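Local coordinates for homocitrate synthase (Sulfolobus acidocaldarius, PDB 6KTQ), which catalyses the aldol-type condensation of 2-oxoglutarate with acetyl-CoA to homocitrate, the first step of lysine biosynthesis through alpha-aminoadipate, at residues R193-D198 with I249-L254; E210-L215 with F224-H229; I373-A378 with E399-R404. One frame throughout, in Å; residues are numbered along the deposited sequence.

Contact 1 (R193-D198 with I249-L254). With AKG (2-oxoglutaric acid), chain D.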
loop_
_atom_site.group_PDB
_atom_site.type_symbol
_atom_site.label_atom_id
_atom_site.label_comp_id
_atom_site.label_asym_id
_atom_site.label_seq_id
_atom_site.Cartn_x
_atom_site.Cartn_y
_atom_site.Cartn_z
ATOM N N ARG A 193 -12.888 -3.399 -17.862
ATOM C CA ARG A 193 -11.532 -3.890 -17.569
ATOM C C ARG A 193 -10.583 -3.334 -18.617
ATOM O O ARG A 193 -10.969 -3.126 -19.780
ATOM C CB ARG A 193 -11.464 -5.439 -17.579
ATOM C CG ARG A 193 -12.354 -6.180 -16.589
ATOM C CD ARG A 193 -11.875 -7.623 -16.396
ATOM N NE ARG A 193 -10.588 -7.538 -15.727
ATOM C CZ ARG A 193 -10.420 -7.436 -14.417
ATOM N NH1 ARG A 193 -11.442 -7.568 -13.580
ATOM N NH2 ARG A 193 -9.214 -7.231 -13.942
ATOM N N VAL A 194 -9.354 -3.046 -18.203
ATOM C CA VAL A 194 -8.298 -2.675 -19.126
ATOM C C VAL A 194 -7.099 -3.576 -18.845
ATOM O O VAL A 194 -6.672 -3.692 -17.696
ATOM C CB VAL A 194 -7.873 -1.220 -18.997
ATOM C CG1 VAL A 194 -6.624 -0.946 -19.809
ATOM C CG2 VAL A 194 -8.993 -0.284 -19.460
ATOM N N SER A 195 -6.553 -4.188 -19.897
ATOM C CA SER A 195 -5.287 -4.914 -19.779
ATOM C C SER A 195 -4.149 -4.032 -20.204
ATOM O O SER A 195 -4.138 -3.446 -21.327
ATOM C CB SER A 195 -5.264 -6.206 -20.622
ATOM O OG SER A 195 -3.940 -6.779 -20.619
ATOM N N ILE A 196 -3.176 -3.941 -19.308
ATOM C CA ILE A 196 -1.938 -3.211 -19.557
ATOM C C ILE A 196 -0.955 -4.283 -20.067
ATOM O O ILE A 196 -0.610 -5.223 -19.332
ATOM C CB ILE A 196 -1.435 -2.527 -18.261
ATOM C CG1 ILE A 196 -2.486 -1.544 -17.698
ATOM C CG2 ILE A 196 -0.083 -1.849 -18.455
ATOM C CD1 ILE A 196 -2.843 -0.382 -18.606
ATOM N N ALA A 197 -0.533 -4.158 -21.326
ATOM C CA ALA A 197 0.289 -5.182 -21.972
ATOM C C ALA A 197 1.721 -4.764 -22.063
ATOM O O ALA A 197 2.068 -3.754 -22.688
ATOM C CB ALA A 197 -0.249 -5.528 -23.361
ATOM N N ASP A 198 2.568 -5.539 -21.403
ATOM C CA ASP A 198 3.981 -5.390 -21.557
ATOM C C ASP A 198 4.341 -6.319 -22.710
ATOM O O ASP A 198 4.898 -7.420 -22.536
ATOM C CB ASP A 198 4.690 -5.775 -20.287
ATOM C CG ASP A 198 6.150 -5.466 -20.327
ATOM O OD1 ASP A 198 6.606 -4.656 -21.184
ATOM O OD2 ASP A 198 6.856 -6.062 -19.487
ATOM N N ILE A 249 -6.336 -9.099 -12.284
ATOM C CA ILE A 249 -6.226 -10.269 -13.173
ATOM C C ILE A 249 -4.812 -10.345 -13.714
ATOM O O ILE A 249 -4.295 -9.370 -14.203
ATOM C CB ILE A 249 -7.231 -10.180 -14.335
ATOM C CG1 ILE A 249 -8.674 -10.349 -13.818
ATOM C CG2 ILE A 249 -6.913 -11.204 -15.425
ATOM C CD1 ILE A 249 -9.012 -11.745 -13.393
ATOM N N ILE A 250 -4.205 -11.521 -13.575
ATOM C CA ILE A 250 -2.907 -11.831 -14.111
ATOM C C ILE A 250 -3.096 -12.798 -15.285
ATOM O O ILE A 250 -3.725 -13.855 -15.152
ATOM C CB ILE A 250 -2.014 -12.524 -13.039
ATOM C CG1 ILE A 250 -1.629 -11.521 -11.924
ATOM C CG2 ILE A 250 -0.761 -13.061 -13.671
ATOM C CD1 ILE A 250 -0.959 -12.121 -10.717
ATOM N N HIS A 251 -2.546 -12.435 -16.429
ATOM C CA HIS A 251 -2.602 -13.302 -17.593
ATOM C C HIS A 251 -1.482 -14.321 -17.505
ATOM O O HIS A 251 -0.323 -13.983 -17.196
ATOM C CB HIS A 251 -2.449 -12.485 -18.878
ATOM C CG HIS A 251 -3.615 -11.605 -19.187
ATOM N ND1 HIS A 251 -3.949 -11.246 -20.473
ATOM C CD2 HIS A 251 -4.530 -11.005 -18.384
ATOM C CE1 HIS A 251 -5.001 -10.447 -20.456
ATOM N NE2 HIS A 251 -5.384 -10.296 -19.204
ATOM N N THR A 252 -1.814 -15.565 -17.804
ATOM C CA THR A 252 -0.812 -16.615 -17.831
ATOM C C THR A 252 -0.991 -17.543 -19.030
ATOM O O THR A 252 -2.033 -17.539 -19.693
ATOM C CB THR A 252 -0.868 -17.486 -16.562
ATOM O OG1 THR A 252 -2.119 -18.151 -16.484
ATOM C CG2 THR A 252 -0.630 -16.699 -15.322
ATOM N N THR A 253 0.057 -18.309 -19.315
ATOM C CA THR A 253 -0.074 -19.522 -20.113
ATOM C C THR A 253 0.564 -20.670 -19.357
ATOM O O THR A 253 1.482 -20.459 -18.528
ATOM C CB THR A 253 0.644 -19.413 -21.449
ATOM O OG1 THR A 253 2.019 -19.077 -21.216
ATOM C CG2 THR A 253 -0.012 -18.374 -22.348
ATOM N N LEU A 254 0.103 -21.874 -19.618
ATOM C CA LEU A 254 0.838 -23.045 -19.141
ATOM C C LEU A 254 2.211 -23.045 -19.798
ATOM O O LEU A 254 2.356 -22.733 -20.979
ATOM C CB LEU A 254 0.112 -24.353 -19.426
ATOM C CG LEU A 254 -0.755 -24.900 -18.300
ATOM C CD1 LEU A 254 0.081 -25.104 -17.034
ATOM C CD2 LEU A 254 -1.938 -23.979 -18.090
HETATM C C1 AKG D . 0.135 -8.203 -26.323
HETATM O O1 AKG D . 1.213 -8.574 -25.824
HETATM O O2 AKG D . 0.010 -7.031 -26.745
HETATM C C2 AKG D . -0.979 -9.171 -26.412
HETATM O O5 AKG D . -0.763 -10.346 -26.740
HETATM C C3 AKG D . -2.391 -8.723 -26.047
HETATM C C4 AKG D . -2.545 -8.956 -24.541
HETATM C C5 AKG D . -3.935 -8.757 -23.950
HETATM O O3 AKG D . -3.978 -8.385 -22.739
HETATM O O4 AKG D . -4.969 -8.943 -24.666
#
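S195 and H251 come together at one carboxylate oxygen of the bound 2-oxoglutarate. S195 OG donates a hydrogen bond to AKG O3 at 2.7 Å, while H251 CE1 lies 3.2 Å from the same oxygen, at a slant to the imidazole. The serine hydroxyl can do this because OG stands anti to the backbone N (chi1 172°), reaching toward the ligand; this same torsion brings S195 OG within 3.8 Å of H251 CE1. Two residues earlier on each strand, R193 reaches across to I249. The arginine chain bends at chi3 (67°), and I249 CG1 then sits over one guanidinium face, off toward its rim, 3.2 Å from R193 NH2.

The second shell is polar. The imidazole of H251 is fixed at both nitrogens, NE2 by D225 and ND1 by H227, and D225 also forms a salt bridge with R193. E223 forms a second salt bridge with R193 and T248 accepts from NH2, which probably offsets the cost of burying the guanidinium. D225 and H227 lie on strand 223-228, which separates the two segments in the sheet; the side chains meet across it on the substrate side, as in the (beta/alpha)8 barrel of this synthase family, where substrate binds at the C-terminal strand ends.

Contact 2 (E210-L215 with F224-H229). With AKG (2-oxoglutaric acid), chain D; SO4 (sulfate ion), chain J.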
loop_
_atom_site.group_PDB
_atom_site.type_symbol
_atom_site.label_atom_id
_atom_site.label_comp_id
_atom_site.label_asym_id
_atom_site.label_seq_id
_atom_site.Cartn_x
_atom_site.Cartn_y
_atom_site.Cartn_z
ATOM N N GLU A 210 4.374 0.658 -9.165
ATOM C CA GLU A 210 4.061 2.071 -9.210
ATOM C C GLU A 210 3.028 2.345 -10.263
ATOM O O GLU A 210 2.113 3.134 -10.042
ATOM C CB GLU A 210 5.313 2.881 -9.555
ATOM C CG GLU A 210 6.333 2.909 -8.443
ATOM C CD GLU A 210 7.683 3.416 -8.882
ATOM O OE1 GLU A 210 7.879 3.795 -10.063
ATOM O OE2 GLU A 210 8.579 3.415 -8.032
ATOM N N LEU A 211 3.199 1.709 -11.419
ATOM C CA LEU A 211 2.302 1.921 -12.553
ATOM C C LEU A 211 0.888 1.518 -12.170
ATOM O O LEU A 211 -0.070 2.281 -12.345
ATOM C CB LEU A 211 2.805 1.147 -13.788
ATOM C CG LEU A 211 1.868 1.048 -15.004
ATOM C CD1 LEU A 211 1.558 2.405 -15.586
ATOM C CD2 LEU A 211 2.475 0.151 -16.081
ATOM N N PHE A 212 0.742 0.339 -11.598
ATOM C CA PHE A 212 -0.580 -0.143 -11.238
ATOM C C PHE A 212 -1.185 0.552 -10.013
ATOM O O PHE A 212 -2.411 0.677 -9.914
ATOM C CB PHE A 212 -0.562 -1.654 -11.069
ATOM C CG PHE A 212 -0.604 -2.380 -12.385
ATOM C CD1 PHE A 212 0.549 -2.598 -13.099
ATOM C CD2 PHE A 212 -1.814 -2.789 -12.920
ATOM C CE1 PHE A 212 0.514 -3.238 -14.339
ATOM C CE2 PHE A 212 -1.871 -3.429 -14.139
ATOM C CZ PHE A 212 -0.699 -3.651 -14.852
ATOM N N LYS A 213 -0.335 0.950 -9.072
ATOM C CA LYS A 213 -0.793 1.759 -7.946
ATOM C C LYS A 213 -1.401 3.058 -8.492
ATOM O O LYS A 213 -2.505 3.412 -8.128
ATOM C CB LYS A 213 0.379 2.067 -7.024
ATOM C CG LYS A 213 0.029 2.413 -5.601
ATOM C CD LYS A 213 1.299 2.345 -4.752
ATOM C CE LYS A 213 1.294 3.376 -3.638
ATOM N NZ LYS A 213 0.157 3.108 -2.717
ATOM N N ASP A 214 -0.674 3.740 -9.366
ATOM C CA ASP A 214 -1.168 4.973 -9.990
ATOM C C ASP A 214 -2.462 4.757 -10.772
ATOM O O ASP A 214 -3.463 5.431 -10.500
ATOM C CB ASP A 214 -0.103 5.618 -10.859
ATOM C CG ASP A 214 -0.490 7.022 -11.322
ATOM O OD1 ASP A 214 -0.885 7.844 -10.487
ATOM O OD2 ASP A 214 -0.383 7.320 -12.514
ATOM N N LEU A 215 -2.473 3.804 -11.706
ATOM C CA LEU A 215 -3.680 3.528 -12.493
ATOM C C LEU A 215 -4.904 3.145 -11.657
ATOM O O LEU A 215 -6.007 3.659 -11.910
ATOM C CB LEU A 215 -3.419 2.433 -13.547
ATOM C CG LEU A 215 -2.374 2.744 -14.618
ATOM C CD1 LEU A 215 -2.056 1.498 -15.429
ATOM C CD2 LEU A 215 -2.832 3.857 -15.534
ATOM N N PHE A 224 -7.945 -3.767 -13.590
ATOM C CA PHE A 224 -6.817 -3.812 -14.495
ATOM C C PHE A 224 -6.223 -5.227 -14.550
ATOM O O PHE A 224 -6.150 -5.938 -13.529
ATOM C CB PHE A 224 -5.768 -2.791 -14.060
ATOM C CG PHE A 224 -6.155 -1.379 -14.355
ATOM C CD1 PHE A 224 -5.833 -0.803 -15.573
ATOM C CD2 PHE A 224 -6.876 -0.629 -13.422
ATOM C CE1 PHE A 224 -6.214 0.499 -15.872
ATOM C CE2 PHE A 224 -7.266 0.672 -13.711
ATOM C CZ PHE A 224 -6.927 1.245 -14.925
ATOM N N ASP A 225 -5.828 -5.615 -15.760
ATOM C CA ASP A 225 -5.072 -6.858 -16.003
ATOM C C ASP A 225 -3.603 -6.520 -16.295
ATOM O O ASP A 225 -3.285 -5.460 -16.851
ATOM C CB ASP A 225 -5.552 -7.629 -17.263
ATOM C CG ASP A 225 -7.030 -7.953 -17.298
ATOM O OD1 ASP A 225 -7.858 -7.411 -16.532
ATOM O OD2 ASP A 225 -7.382 -8.806 -18.165
ATOM N N ILE A 226 -2.725 -7.475 -15.988
ATOM C CA ILE A 226 -1.347 -7.428 -16.405
ATOM C C ILE A 226 -1.081 -8.586 -17.385
ATOM O O ILE A 226 -1.396 -9.759 -17.118
ATOM C CB ILE A 226 -0.393 -7.480 -15.210
ATOM C CG1 ILE A 226 1.063 -7.522 -15.666
ATOM C CG2 ILE A 226 -0.634 -8.707 -14.330
ATOM C CD1 ILE A 226 1.517 -6.341 -16.492
ATOM N N HIS A 227 -0.522 -8.233 -18.527
ATOM C CA HIS A 227 -0.167 -9.183 -19.567
ATOM C C HIS A 227 1.312 -8.977 -19.818
ATOM O O HIS A 227 1.715 -7.976 -20.393
ATOM C CB HIS A 227 -1.002 -8.925 -20.828
ATOM C CG HIS A 227 -0.693 -9.860 -21.950
ATOM N ND1 HIS A 227 -1.398 -11.021 -22.162
ATOM C CD2 HIS A 227 0.280 -9.832 -22.891
ATOM C CE1 HIS A 227 -0.891 -11.661 -23.200
ATOM N NE2 HIS A 227 0.127 -10.960 -23.657
ATOM N N ALA A 228 2.121 -9.898 -19.323
ATOM C CA ALA A 228 3.544 -9.686 -19.250
ATOM C C ALA A 228 4.346 -10.745 -19.988
ATOM O O ALA A 228 4.337 -11.897 -19.603
ATOM C CB ALA A 228 3.956 -9.671 -17.784
ATOM N N HIS A 229 5.074 -10.308 -21.010
ATOM C CA HIS A 229 6.014 -11.111 -21.733
ATOM C C HIS A 229 7.349 -11.238 -21.045
ATOM O O HIS A 229 7.762 -10.368 -20.247
ATOM C CB HIS A 229 6.201 -10.559 -23.141
ATOM C CG HIS A 229 5.110 -10.953 -24.057
ATOM N ND1 HIS A 229 5.205 -12.048 -24.886
ATOM C CD2 HIS A 229 3.860 -10.459 -24.213
ATOM C CE1 HIS A 229 4.069 -12.188 -25.539
ATOM N NE2 HIS A 229 3.234 -11.245 -25.141
HETATM C C1 AKG D . 0.135 -8.203 -26.323
HETATM O O1 AKG D . 1.213 -8.574 -25.824
HETATM O O2 AKG D . 0.010 -7.031 -26.745
HETATM C C2 AKG D . -0.979 -9.171 -26.412
HETATM O O5 AKG D . -0.763 -10.346 -26.740
HETATM C C3 AKG D . -2.391 -8.723 -26.047
HETATM C C4 AKG D . -2.545 -8.956 -24.541
HETATM C C5 AKG D . -3.935 -8.757 -23.950
HETATM O O3 AKG D . -3.978 -8.385 -22.739
HETATM O O4 AKG D . -4.969 -8.943 -24.666
HETATM S S SO4 J . 1.664 0.474 -0.369
HETATM O O1 SO4 J . 0.885 -0.039 0.784
HETATM O O2 SO4 J . 2.936 -0.270 -0.506
HETATM O O3 SO4 J . 0.854 0.291 -1.587
HETATM O O4 SO4 J . 1.946 1.922 -0.214
#
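F212 meets F224, D225 and I226 with its ring, and the side chain can be followed outward from the helix. Its CB bond does not aim straight at the strand; with CG anti to the carbonyl carbon (chi1 -79°), the ring swings nearer. F212 CD2 borders F224 CB. Next along the ring edge, F212 CE2 packs on F224 CB at 3.9 Å, and D225 O lies there in the ring plane, 3.7 Å from F212 CE2. F212 CZ shares that backbone oxygen with CE2 and also touches I226 CD1 at 3.9 Å, a methyl that F212 CE1 meets as well; the two side chains cross at about a right angle.

One turn on, L215 makes a CH-pi contact: its CB stands over a face of the F224 ring, 4.2 Å from the centroid and 18° off the normal.

The other side of the strand serves the active site. H227, its CG anti to the backbone N, lays one ring face against AKG C4, which sits 3.2 Å above the ring centre. H227 and H229 bind the zinc ion together with E42. Putting a phenylalanine in place of H227 would probably leave the zinc one protein ligand short and H251 ND1 without its hydrogen-bond mate.

Residues 210-215 run antiparallel to 224-228 (161°), the axes of these short pieces approaching to 10.5 Å. Their parent helix 205-218 connects strand 193-198 to strand 223-228 in a beta-alpha-beta unit. F212 and L215 also rest on I196 of that first strand; L215 continues onto helix 176-189, whereas F212 and I226 both reach A242 of helix 235-244.

Contact 3 (I373-A378 with E399-R404); sequences IDQVLA and ESVTGR
V401 sets its two methyl branches against Q375 and V376. The apolar pair is valine on valine, with V376 CG2 4.1 Å from V401 CG2. The rest is plain van der Waals packing along the glutamine: V401 CG2 rests on its base, 3.9 Å from Q375 CB, and V401 CG1 lies 3.6 Å from Q375 OE1 with no hydrogen bond between them. Having CG1 anti to the backbone N (chi1 168°) directs one methyl at each end of the glutamine chain, and the side chains cross slantwise. E372 and K379 extend the bed for V401 along the same helix.

The pair joined here is helix 370-381 and helix 391-402, consecutive helices packed side by side far from the catalytic barrel. V376 also reaches F361 on helix 354-364, which continues the packing beyond the pair.

Polar interactions do not bridge the two segments; they stay within one segment or its immediate neighbours. Q375 NE2 has a weak hydrogen bond to S371 O, one turn back. At the end of helix 391-402, G403 turns to positive phi while G403 N still bonds to E399 O at 2.8 Å. T402 OG1 then accepts from R404 N at 3.0 Å with an angle of 162°, forming an ST turn, and its hydroxyl also has A398 O and E406 OE2 within hydrogen-bonding distance. The R404 guanidinium folds back, with T402 CB 3.6 Å above its plane.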
loop_
_atom_site.group_PDB
_atom_site.type_symbol
_atom_site.label_atom_id
_atom_site.label_comp_id
_atom_site.label_asym_id
_atom_site.label_seq_id
_atom_site.Cartn_x
_atom_site.Cartn_y
_atom_site.Cartn_z
ATOM N N ILE A 373 31.364 -48.144 2.598
ATOM C CA ILE A 373 30.746 -46.941 2.043
ATOM C C ILE A 373 31.861 -46.029 1.533
ATOM O O ILE A 373 31.722 -45.482 0.433
ATOM C CB ILE A 373 29.806 -46.250 3.032
ATOM C CG1 ILE A 373 28.586 -47.136 3.325
ATOM C CG2 ILE A 373 29.377 -44.859 2.543
ATOM C CD1 ILE A 373 27.546 -47.244 2.220
ATOM N N ASP A 374 32.946 -45.861 2.310
ATOM C CA ASP A 374 34.097 -45.042 1.891
ATOM C C ASP A 374 34.612 -45.513 0.554
ATOM O O ASP A 374 34.938 -44.689 -0.313
ATOM C CB ASP A 374 35.301 -45.115 2.852
ATOM C CG ASP A 374 35.041 -44.475 4.189
ATOM O OD1 ASP A 374 34.180 -43.576 4.264
ATOM O OD2 ASP A 374 35.708 -44.896 5.175
ATOM N N GLN A 375 34.713 -46.830 0.387
ATOM C CA GLN A 375 35.290 -47.376 -0.824
ATOM C C GLN A 375 34.363 -47.161 -2.006
ATOM O O GLN A 375 34.814 -46.816 -3.075
ATOM C CB GLN A 375 35.636 -48.877 -0.671
ATOM C CG GLN A 375 36.765 -49.178 0.337
ATOM C CD GLN A 375 36.800 -50.659 0.725
ATOM O OE1 GLN A 375 36.972 -51.512 -0.130
ATOM N NE2 GLN A 375 36.565 -50.961 2.001
ATOM N N VAL A 376 33.071 -47.376 -1.828
ATOM C CA VAL A 376 32.116 -47.086 -2.911
ATOM C C VAL A 376 32.149 -45.609 -3.304
ATOM O O VAL A 376 32.169 -45.259 -4.464
ATOM C CB VAL A 376 30.696 -47.530 -2.504
ATOM C CG1 VAL A 376 29.634 -47.024 -3.489
ATOM C CG2 VAL A 376 30.645 -49.040 -2.412
ATOM N N LEU A 377 32.190 -44.728 -2.316
ATOM C CA LEU A 377 32.247 -43.288 -2.590
ATOM C C LEU A 377 33.494 -42.940 -3.417
ATOM O O LEU A 377 33.443 -42.190 -4.428
ATOM C CB LEU A 377 32.267 -42.547 -1.269
ATOM C CG LEU A 377 31.486 -41.264 -1.029
ATOM C CD1 LEU A 377 32.273 -40.316 -0.133
ATOM C CD2 LEU A 377 31.015 -40.563 -2.291
ATOM N N ALA A 378 34.622 -43.519 -3.039
ATOM C CA ALA A 378 35.861 -43.306 -3.791
ATOM C C ALA A 378 35.754 -43.784 -5.219
ATOM O O ALA A 378 36.206 -43.101 -6.162
ATOM C CB ALA A 378 37.054 -43.972 -3.091
ATOM N N GLU A 399 29.034 -54.870 -4.676
ATOM C CA GLU A 399 29.519 -56.245 -4.937
ATOM C C GLU A 399 31.030 -56.247 -5.106
ATOM O O GLU A 399 31.741 -57.150 -4.625
ATOM C CB GLU A 399 28.845 -56.834 -6.184
ATOM C CG GLU A 399 27.369 -57.157 -5.964
ATOM C CD GLU A 399 26.642 -57.645 -7.200
ATOM O OE1 GLU A 399 27.195 -57.581 -8.310
ATOM O OE2 GLU A 399 25.490 -58.085 -7.064
ATOM N N SER A 400 31.521 -55.212 -5.757
ATOM C CA SER A 400 32.944 -55.063 -5.993
ATOM C C SER A 400 33.729 -54.875 -4.684
ATOM O O SER A 400 34.939 -55.033 -4.669
ATOM C CB SER A 400 33.186 -53.876 -6.901
ATOM O OG SER A 400 33.046 -52.669 -6.144
ATOM N N VAL A 401 33.038 -54.517 -3.606
ATOM C CA VAL A 401 33.664 -54.247 -2.330
ATOM C C VAL A 401 33.374 -55.398 -1.363
ATOM O O VAL A 401 34.246 -55.777 -0.587
ATOM C CB VAL A 401 33.178 -52.880 -1.756
ATOM C CG1 VAL A 401 33.589 -52.718 -0.307
ATOM C CG2 VAL A 401 33.728 -51.736 -2.582
ATOM N N THR A 402 32.168 -55.955 -1.403
ATOM C CA THR A 402 31.806 -57.043 -0.498
ATOM C C THR A 402 32.208 -58.450 -0.999
ATOM O O THR A 402 32.300 -59.377 -0.195
ATOM C CB THR A 402 30.306 -57.087 -0.222
ATOM O OG1 THR A 402 29.615 -57.415 -1.442
ATOM C CG2 THR A 402 29.809 -55.717 0.354
ATOM N N GLY A 403 32.410 -58.605 -2.304
ATOM C CA GLY A 403 32.474 -59.929 -2.933
ATOM C C GLY A 403 31.198 -60.773 -2.879
ATOM O O GLY A 403 31.203 -61.922 -3.344
ATOM N N ARG A 404 30.107 -60.222 -2.344
ATOM C CA ARG A 404 28.841 -60.940 -2.194
ATOM C C ARG A 404 27.822 -60.478 -3.245
ATOM O O ARG A 404 27.822 -59.311 -3.652
ATOM C CB ARG A 404 28.217 -60.681 -0.818
ATOM C CG ARG A 404 29.025 -61.251 0.338
ATOM C CD ARG A 404 28.255 -61.237 1.639
ATOM N NE ARG A 404 27.939 -59.884 2.083
ATOM C CZ ARG A 404 28.810 -59.038 2.643
ATOM N NH1 ARG A 404 28.400 -57.831 3.009
ATOM N NH2 ARG A 404 30.089 -59.379 2.836
#

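Overall arrangement
Contacts 1 and 2 are both buried in the barrel, one on its inner face and one between sheet and outer helix, their centres about 9 Å apart, whereas contact 3 lies about 57 Å from contact 1, centre to centre, in a partly exposed C-terminal helical region. The first two share the part of the sheet formed by strands 193-198, 223-228 and 249-252, and contact 2 is nested within the chain loop that contact 1 closes. Their chemistry follows their place. Inside the barrel, polar and ionisable side chains hold substrate and metal; between barrel strand and outer helix, aromatic and aliphatic packing dominates. Contact 3 joins helix to helix by valines and the side of a glutamine and touches no ligand.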